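Local structure of alcohol oxidase (Myceliophthora thermophila, 6F74) at residues A[46-49]-A[50-54]; A[247-250]-A[251-255]; A[588-591]-A[592-596]. The protein binds FAD as a VAO-type flavoprotein and probably works as an oxidoreductase that passes electrons from its substrate to molecular oxygen. All coordinates share one frame; numbering follows the deposited sequence.

Overall arrangement
The three contacts follow one another along the chain without overlapping. Contact 1 is the C-terminal part of helix 42-52 and the residues just after it, packed on strand 128-131 and helix 135-147 of the FAD-binding domain. Contact 2, in that same domain, is the turn leading into the short helix 250-253, that helix and its exit. Contact 3 is the hairpin joining strands 587-588 and 596-597. Centre to centre, contact 1 lies about 44 Å from contact 2 and about 28 Å from contact 3; contacts 2 and 3 are about 38 Å apart. The Leu255 side chain of contact 2 is about 7 Å from FAD and Glu589 of contact 3 about 10 Å, whereas contact 1 is remote from the cofactor.

Contact 1. Residues A[46-49]-A[50-54]; sequences EAFD and KTLGK
Phe48 and Leu52 meet one turn apart on the buried side of an alpha-helix, near the C-terminal end of helix 42-52. With CG anti to the backbone N (chi1 176°), Phe48 has its CG beside its own carbonyl carbon and the ring reaches Leu52, whose methyl CD1 sits over one of its faces, 3.8 Å from the ring centroid, in a CH-pi contact displaced toward the rim. Both side chains are apolar because this side of the helix is buried: they touch Val130 of strand 128-131 and residues of helix 135-147, where the ring also stacks with Phe144. Regular helical bonds hold the turn, among them Leu52 N to Phe48 O and Lys50 N to Glu46 O. Ala47 O is gripped twice by Thr51, through its amide N at 3.0 Å and its hydroxyl OG1 at 2.8 Å, the two donors arriving from opposite faces of the carbonyl plane. A threonine suits this exposed place, since its hydroxyl finds an acceptor in the preceding turn. On the solvent side Glu46 and Lys50 run side by side, and OE2 of Glu46 stays 4.1 Å from NZ of Lys50, too far for a salt bridge, although the opposite charges should attract mildly. Gly53 donates its N to Asp49 O at 3.0 Å and then leaves the helix with positive phi; a side chain at those backbone angles would jam against the carbonyl O of Leu52, so glycine is called for. Beyond the helix, the backbone N of Leu57 and, weakly, that of Gly55 donate to Asp49 OD1, so a short acidic side chain suits this place as an acceptor for the outgoing chain. The other carboxylate oxygen, Asp49 OD2, rests 3.6 Å from CG of Lys54.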
loop_
_atom_site.group_PDB
_atom_site.type_symbol
_atom_site.label_atom_id
_atom_site.label_comp_id
_atom_site.label_asym_id
_atom_site.label_seq_id
_atom_site.Cartn_x
_atom_site.Cartn_y
_atom_site.Cartn_z
ATOM N N GLU A 46 -2.864 -31.331 14.541
ATOM C CA GLU A 46 -3.215 -31.254 15.945
ATOM C C GLU A 46 -1.959 -31.226 16.854
ATOM O O GLU A 46 -1.867 -30.419 17.774
ATOM C CB GLU A 46 -4.123 -32.433 16.275
ATOM C CG GLU A 46 -4.703 -32.500 17.692
ATOM C CD GLU A 46 -5.665 -33.671 17.832
ATOM O OE1 GLU A 46 -6.323 -34.020 16.785
ATOM O OE2 GLU A 46 -5.760 -34.273 18.956
ATOM N N ALA A 47 -0.983 -32.078 16.546
ATOM C CA ALA A 47 0.314 -32.064 17.248
ATOM C C ALA A 47 1.061 -30.726 17.077
ATOM O O ALA A 47 1.750 -30.267 17.986
ATOM C CB ALA A 47 1.192 -33.227 16.787
ATOM N N PHE A 48 0.921 -30.111 15.908
ATOM C CA PHE A 48 1.542 -28.808 15.639
ATOM C C PHE A 48 0.837 -27.711 16.469
ATOM O O PHE A 48 1.495 -26.824 17.058
ATOM C CB PHE A 48 1.552 -28.550 14.114
ATOM C CG PHE A 48 2.090 -27.198 13.699
ATOM C CD1 PHE A 48 3.255 -26.674 14.237
ATOM C CD2 PHE A 48 1.402 -26.437 12.737
ATOM C CE1 PHE A 48 3.729 -25.421 13.841
ATOM C CE2 PHE A 48 1.875 -25.199 12.331
ATOM C CZ PHE A 48 3.045 -24.684 12.901
ATOM N N ASP A 49 -0.492 -27.794 16.567
ATOM C CA ASP A 49 -1.259 -26.880 17.444
ATOM C C ASP A 49 -0.756 -26.959 18.890
ATOM O O ASP A 49 -0.572 -25.937 19.521
ATOM C CB ASP A 49 -2.774 -27.167 17.378
ATOM C CG ASP A 49 -3.627 -26.138 18.122
ATOM O OD1 ASP A 49 -3.380 -24.926 18.029
ATOM O OD2 ASP A 49 -4.583 -26.559 18.811
ATOM N N LYS A 50 -0.535 -28.173 19.368
ATOM C CA LYS A 50 -0.074 -28.438 20.746
ATOM C C LYS A 50 1.352 -28.003 21.047
ATOM O O LYS A 50 1.628 -27.588 22.160
ATOM C CB LYS A 50 -0.192 -29.912 21.072
ATOM C CG LYS A 50 -1.653 -30.333 21.302
ATOM C CD LYS A 50 -1.794 -31.744 21.889
ATOM C CE LYS A 50 -3.069 -32.469 21.386
ATOM N NZ LYS A 50 -3.370 -33.690 22.176
ATOM N N THR A 51 2.254 -28.168 20.088
ATOM C CA THR A 51 3.613 -27.618 20.169
ATOM C C THR A 51 3.591 -26.096 20.271
ATOM O O THR A 51 4.332 -25.496 21.072
ATOM C CB THR A 51 4.422 -28.043 18.924
ATOM O OG1 THR A 51 4.282 -29.444 18.742
ATOM C CG2 THR A 51 5.883 -27.730 19.044
ATOM N N LEU A 52 2.745 -25.457 19.460
ATOM C CA LEU A 52 2.609 -23.993 19.479
ATOM C C LEU A 52 2.041 -23.500 20.800
ATOM O O LEU A 52 2.500 -22.510 21.345
ATOM C CB LEU A 52 1.695 -23.505 18.363
ATOM C CG LEU A 52 2.263 -23.612 16.945
ATOM C CD1 LEU A 52 1.121 -23.550 15.920
ATOM C CD2 LEU A 52 3.304 -22.518 16.711
ATOM N N GLY A 53 1.049 -24.223 21.305
ATOM C CA GLY A 53 0.200 -23.749 22.386
ATOM C C GLY A 53 -1.182 -23.793 21.774
ATOM O O GLY A 53 -1.478 -23.052 20.830
ATOM N N LYS A 54 -1.990 -24.710 22.268
ATOM C CA LYS A 54 -3.365 -24.915 21.809
ATOM C C LYS A 54 -4.090 -23.601 21.590
ATOM O O LYS A 54 -3.983 -22.703 22.427
ATOM C CB LYS A 54 -4.097 -25.774 22.859
ATOM C CG LYS A 54 -5.262 -26.570 22.332
ATOM C CD LYS A 54 -5.343 -27.910 23.136
ATOM C CE LYS A 54 -6.412 -28.830 22.605
ATOM N NZ LYS A 54 -7.711 -28.107 22.513
#

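Contact 2. Residues A[247-250]-A[251-255]; sequences GPAT and HNFGL
Ala249 and Phe253 face each other across the single turn of the short helix 250-253, Ala249 being the residue just before it, in a type I beta turn spanning Gly247 to Thr250. The methyl CB of Ala249 meets the Phe253 ring at its edge, in the ring plane, 4.0 Å from CD2. A residue as small as alanine lets the ring lie this close, and both also touch Ile225; the ring further stacks with His305. The same two residues are joined by the backbone bond from Phe253 N to Ala249 O, 3.0 Å long. Thr250 turns to a different neighbour. Its OG1 stands between the backbone N and the carbonyl carbon (chi1 57°), where it hydrogen-bonds Val473 O, while CB packs 3.7 Å from CD2 of Leu255. Thus a buried residue uses both halves of a beta-branched side chain, the hydroxyl to satisfy a carbonyl and its carbon atoms to pack against Leu255, not far from the FAD-binding residues His246 and Trp240. Gly254 N closes the helix on Thr250 O at 2.7 Å; at the positive phi of Gly254 a CB would jam against the carbonyl O of Phe253, so glycine is called for. His251 points elsewhere, giving ND1 to Ser474 O. At the helix start, water molecules stand in for direct i to i+4 bonds: water 1 links Gly247 O with His251 N. Water 2 donates a hydrogen bond to Pro248 O, itself also bound by Trp376 NE1. The same water 2 accepts from Asn252 N and, at 2.6 Å, from Asn252 ND2.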
loop_
_atom_site.group_PDB
_atom_site.type_symbol
_atom_site.label_atom_id
_atom_site.label_comp_id
_atom_site.label_asym_id
_atom_site.label_seq_id
_atom_site.Cartn_x
_atom_site.Cartn_y
_atom_site.Cartn_z
ATOM N N GLY A 247 2.939 9.216 2.709
ATOM C CA GLY A 247 2.068 9.760 3.748
ATOM C C GLY A 247 2.237 11.265 3.767
ATOM O O GLY A 247 3.056 11.798 3.027
ATOM N N PRO A 248 1.506 11.962 4.630
ATOM C CA PRO A 248 1.595 13.422 4.657
ATOM C C PRO A 248 3.019 14.017 4.792
ATOM O O PRO A 248 3.299 15.059 4.182
ATOM C CB PRO A 248 0.750 13.772 5.886
ATOM C CG PRO A 248 -0.297 12.725 5.897
ATOM C CD PRO A 248 0.460 11.459 5.538
ATOM N N ALA A 249 3.888 13.335 5.559
ATOM C CA ALA A 249 5.195 13.860 5.940
ATOM C C ALA A 249 6.394 13.444 5.057
ATOM O O ALA A 249 7.515 13.843 5.336
ATOM C CB ALA A 249 5.457 13.530 7.406
ATOM N N THR A 250 6.161 12.690 3.983
ATOM C CA THR A 250 7.273 12.105 3.210
ATOM C C THR A 250 8.026 13.112 2.332
ATOM O O THR A 250 9.248 13.044 2.247
ATOM C CB THR A 250 6.857 10.889 2.362
ATOM O OG1 THR A 250 5.797 11.239 1.458
ATOM C CG2 THR A 250 6.425 9.742 3.241
ATOM N N HIS A 251 7.319 14.038 1.682
ATOM C CA HIS A 251 8.009 15.123 0.989
ATOM C C HIS A 251 9.034 15.807 1.908
ATOM O O HIS A 251 10.182 16.045 1.535
ATOM C CB HIS A 251 7.012 16.163 0.466
ATOM C CG HIS A 251 7.671 17.416 -0.008
ATOM N ND1 HIS A 251 8.290 17.505 -1.231
ATOM C CD2 HIS A 251 7.889 18.603 0.613
ATOM C CE1 HIS A 251 8.851 18.693 -1.351
ATOM N NE2 HIS A 251 8.632 19.378 -0.244
ATOM N N ASN A 252 8.608 16.130 3.116
ATOM C CA ASN A 252 9.461 16.888 4.036
ATOM C C ASN A 252 10.566 16.073 4.653
ATOM O O ASN A 252 11.662 16.605 4.852
ATOM C CB ASN A 252 8.589 17.546 5.090
ATOM C CG ASN A 252 7.874 18.777 4.578
ATOM O OD1 ASN A 252 8.239 19.859 5.023
ATOM N ND2 ASN A 252 6.860 18.657 3.691
ATOM N N PHE A 253 10.316 14.789 4.959
ATOM C CA PHE A 253 11.282 13.989 5.730
ATOM C C PHE A 253 11.780 12.701 5.075
ATOM O O PHE A 253 12.602 12.004 5.645
ATOM C CB PHE A 253 10.662 13.690 7.065
ATOM C CG PHE A 253 10.303 14.933 7.843
ATOM C CD1 PHE A 253 11.316 15.750 8.364
ATOM C CD2 PHE A 253 8.994 15.282 8.050
ATOM C CE1 PHE A 253 11.005 16.896 9.063
ATOM C CE2 PHE A 253 8.676 16.440 8.748
ATOM C CZ PHE A 253 9.671 17.259 9.254
ATOM N N GLY A 254 11.306 12.399 3.863
ATOM C CA GLY A 254 11.704 11.186 3.141
ATOM C C GLY A 254 10.627 10.130 3.102
ATOM O O GLY A 254 9.737 10.086 3.949
ATOM N N LEU A 255 10.716 9.262 2.102
ATOM C CA LEU A 255 9.796 8.136 2.009
ATOM C C LEU A 255 10.041 7.148 3.144
ATOM O O LEU A 255 11.105 7.130 3.751
ATOM C CB LEU A 255 9.915 7.388 0.678
ATOM C CG LEU A 255 9.097 7.775 -0.579
ATOM C CD1 LEU A 255 8.812 6.551 -1.413
ATOM C CD2 LEU A 255 7.797 8.497 -0.368
HETATM O O HOH W 1 4.495 13.944 1.558
HETATM O O HOH W 2 5.654 16.325 3.683
#

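Contact 3. Residues A[588-591]-A[592-596]; sequences IERP and DGPLC. With NAG (2-acetamido-2-deoxy-beta-D-glucopyranose), chain E.
Ile588 O is gripped by two donors: Cys596 N across the strands at 3.1 Å, and water 3 at 2.6 Å, which also donates to Pro594 O and so joins the two sides where no direct bond does. Methyl CD1 of Leu595 lies against the same oxygen. In return Ile588 N gives Cys596 O a bond of 2.7 Å that is almost straight, 169° at the hydrogen, and runs nearly along the C=O axis. These paired bonds make Ile588 and Cys596 an antiparallel hydrogen-bonded pair at the base of a beta-hairpin, the connection between strands 587-588 and 596-597; the disulfide from Cys596 to Cys30 ties it to the N-terminal region. Farther up, Arg590 bends at chi3 (65°) and lays one face of its guanidinium over CA of Gly593, with NH1 3.6 Å from that carbon. Glycine fits because a CB would clash with NH1. Asp592 probably offsets part of the arginine's charge from an oblique position, its carboxylate plane turned 73° from the guanidinium, and the salt bridge between Arg590 NH2 and Asp592 OD1 is long at 3.8 Å. Water does most of the joining: water 5, at the guanidinium edge, accepts from Arg590 NE at 2.8 Å and donates to Asp592 OD1, while water 6 donates to OD2 and accepts only weakly from NH2. Replacing Asp592 by an alanine removes both carboxylate oxygens, which would probably leave waters 5 and 6 without this acceptor and the guanidinium without its nearby countercharge, held less firmly on this side. Outward, the acidic side chain borders a glycan attached to the protein, with OD2 of Asp592 3.4 Å from C3 of the NAG and CG of Pro591 3.7 Å from its O6.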
loop_
_atom_site.group_PDB
_atom_site.type_symbol
_atom_site.label_atom_id
_atom_site.label_comp_id
_atom_site.label_asym_id
_atom_site.label_seq_id
_atom_site.Cartn_x
_atom_site.Cartn_y
_atom_site.Cartn_z
ATOM N N ILE A 588 5.383 -20.304 -10.956
ATOM C CA ILE A 588 4.039 -20.155 -11.489
ATOM C C ILE A 588 3.057 -20.293 -10.336
ATOM O O ILE A 588 2.990 -21.348 -9.699
ATOM C CB ILE A 588 3.730 -21.215 -12.577
ATOM C CG1 ILE A 588 4.744 -21.110 -13.714
ATOM C CG2 ILE A 588 2.297 -21.032 -13.133
ATOM C CD1 ILE A 588 4.689 -22.270 -14.697
ATOM N N GLU A 589 2.322 -19.213 -10.073
ATOM C CA GLU A 589 1.255 -19.194 -9.095
ATOM C C GLU A 589 -0.070 -19.488 -9.798
ATOM O O GLU A 589 -0.303 -19.090 -10.955
ATOM C CB GLU A 589 1.163 -17.859 -8.377
ATOM C CG GLU A 589 0.316 -17.936 -7.134
ATOM C CD GLU A 589 0.043 -16.617 -6.424
ATOM O OE1 GLU A 589 0.329 -15.513 -6.956
ATOM O OE2 GLU A 589 -0.475 -16.689 -5.301
ATOM N N ARG A 590 -0.924 -20.236 -9.109
ATOM C CA ARG A 590 -2.270 -20.485 -9.569
ATOM C C ARG A 590 -3.202 -19.980 -8.475
ATOM O O ARG A 590 -2.825 -19.944 -7.294
ATOM C CB ARG A 590 -2.488 -21.987 -9.846
ATOM C CG ARG A 590 -1.654 -22.557 -10.991
ATOM C CD ARG A 590 -1.759 -24.073 -11.086
ATOM N NE ARG A 590 -3.109 -24.493 -11.416
ATOM C CZ ARG A 590 -3.627 -25.702 -11.210
ATOM N NH1 ARG A 590 -2.905 -26.707 -10.662
ATOM N NH2 ARG A 590 -4.891 -25.910 -11.579
ATOM N N PRO A 591 -4.420 -19.572 -8.864
ATOM C CA PRO A 591 -5.419 -19.208 -7.857
ATOM C C PRO A 591 -6.076 -20.437 -7.207
ATOM O O PRO A 591 -6.667 -20.304 -6.138
ATOM C CB PRO A 591 -6.465 -18.459 -8.692
ATOM C CG PRO A 591 -6.434 -19.158 -10.011
ATOM C CD PRO A 591 -4.952 -19.420 -10.234
ATOM N N ASP A 592 -5.992 -21.599 -7.867
ATOM C CA ASP A 592 -6.697 -22.801 -7.479
ATOM C C ASP A 592 -5.877 -24.099 -7.573
ATOM O O ASP A 592 -6.444 -25.203 -7.628
ATOM C CB ASP A 592 -7.994 -22.909 -8.333
ATOM C CG ASP A 592 -7.736 -22.955 -9.834
ATOM O OD1 ASP A 592 -6.582 -22.767 -10.299
ATOM O OD2 ASP A 592 -8.740 -23.129 -10.564
ATOM N N GLY A 593 -4.561 -23.978 -7.576
ATOM C CA GLY A 593 -3.681 -25.151 -7.560
ATOM C C GLY A 593 -2.343 -24.870 -6.928
ATOM O O GLY A 593 -2.112 -23.752 -6.495
ATOM N N PRO A 594 -1.470 -25.893 -6.834
ATOM C CA PRO A 594 -0.138 -25.724 -6.233
ATOM C C PRO A 594 0.700 -24.649 -6.918
ATOM O O PRO A 594 0.602 -24.441 -8.133
ATOM C CB PRO A 594 0.513 -27.089 -6.436
ATOM C CG PRO A 594 -0.654 -28.039 -6.323
ATOM C CD PRO A 594 -1.777 -27.322 -7.045
ATOM N N LEU A 595 1.444 -23.910 -6.090
ATOM C CA LEU A 595 2.500 -23.025 -6.509
ATOM C C LEU A 595 3.664 -23.893 -6.924
ATOM O O LEU A 595 4.023 -24.821 -6.188
ATOM C CB LEU A 595 2.898 -22.105 -5.342
ATOM C CG LEU A 595 4.138 -21.221 -5.480
ATOM C CD1 LEU A 595 3.946 -20.255 -6.649
ATOM C CD2 LEU A 595 4.466 -20.499 -4.171
ATOM N N CYS A 596 4.241 -23.622 -8.094
ATOM C CA CYS A 596 5.340 -24.436 -8.619
ATOM C C CYS A 596 6.501 -23.613 -9.116
ATOM O O CYS A 596 6.309 -22.523 -9.641
ATOM C CB CYS A 596 4.867 -25.340 -9.780
ATOM S SG CYS A 596 3.518 -26.436 -9.401
HETATM C C1 NAG E . -10.178 -20.081 -11.960
HETATM C C2 NAG E . -11.128 -21.036 -12.680
HETATM C C3 NAG E . -10.360 -22.144 -13.400
HETATM C C4 NAG E . -9.338 -21.550 -14.344
HETATM C C5 NAG E . -8.405 -20.636 -13.549
HETATM C C6 NAG E . -7.416 -19.969 -14.491
HETATM C C7 NAG E . -13.328 -21.194 -11.567
HETATM C C8 NAG E . -14.163 -21.934 -10.563
HETATM N N2 NAG E . -12.076 -21.620 -11.742
HETATM O O3 NAG E . -11.258 -22.975 -14.128
HETATM O O4 NAG E . -8.605 -22.590 -15.013
HETATM O O5 NAG E . -9.146 -19.623 -12.840
HETATM O O6 NAG E . -6.523 -19.135 -13.739
HETATM O O7 NAG E . -13.771 -20.242 -12.169
HETATM O O HOH W 3 1.621 -23.509 -10.362
HETATM O O HOH W 4 -0.809 -21.526 -6.117
HETATM O O HOH W 5 -4.989 -22.623 -12.431
HETATM O O HOH W 6 -7.670 -25.046 -12.634
#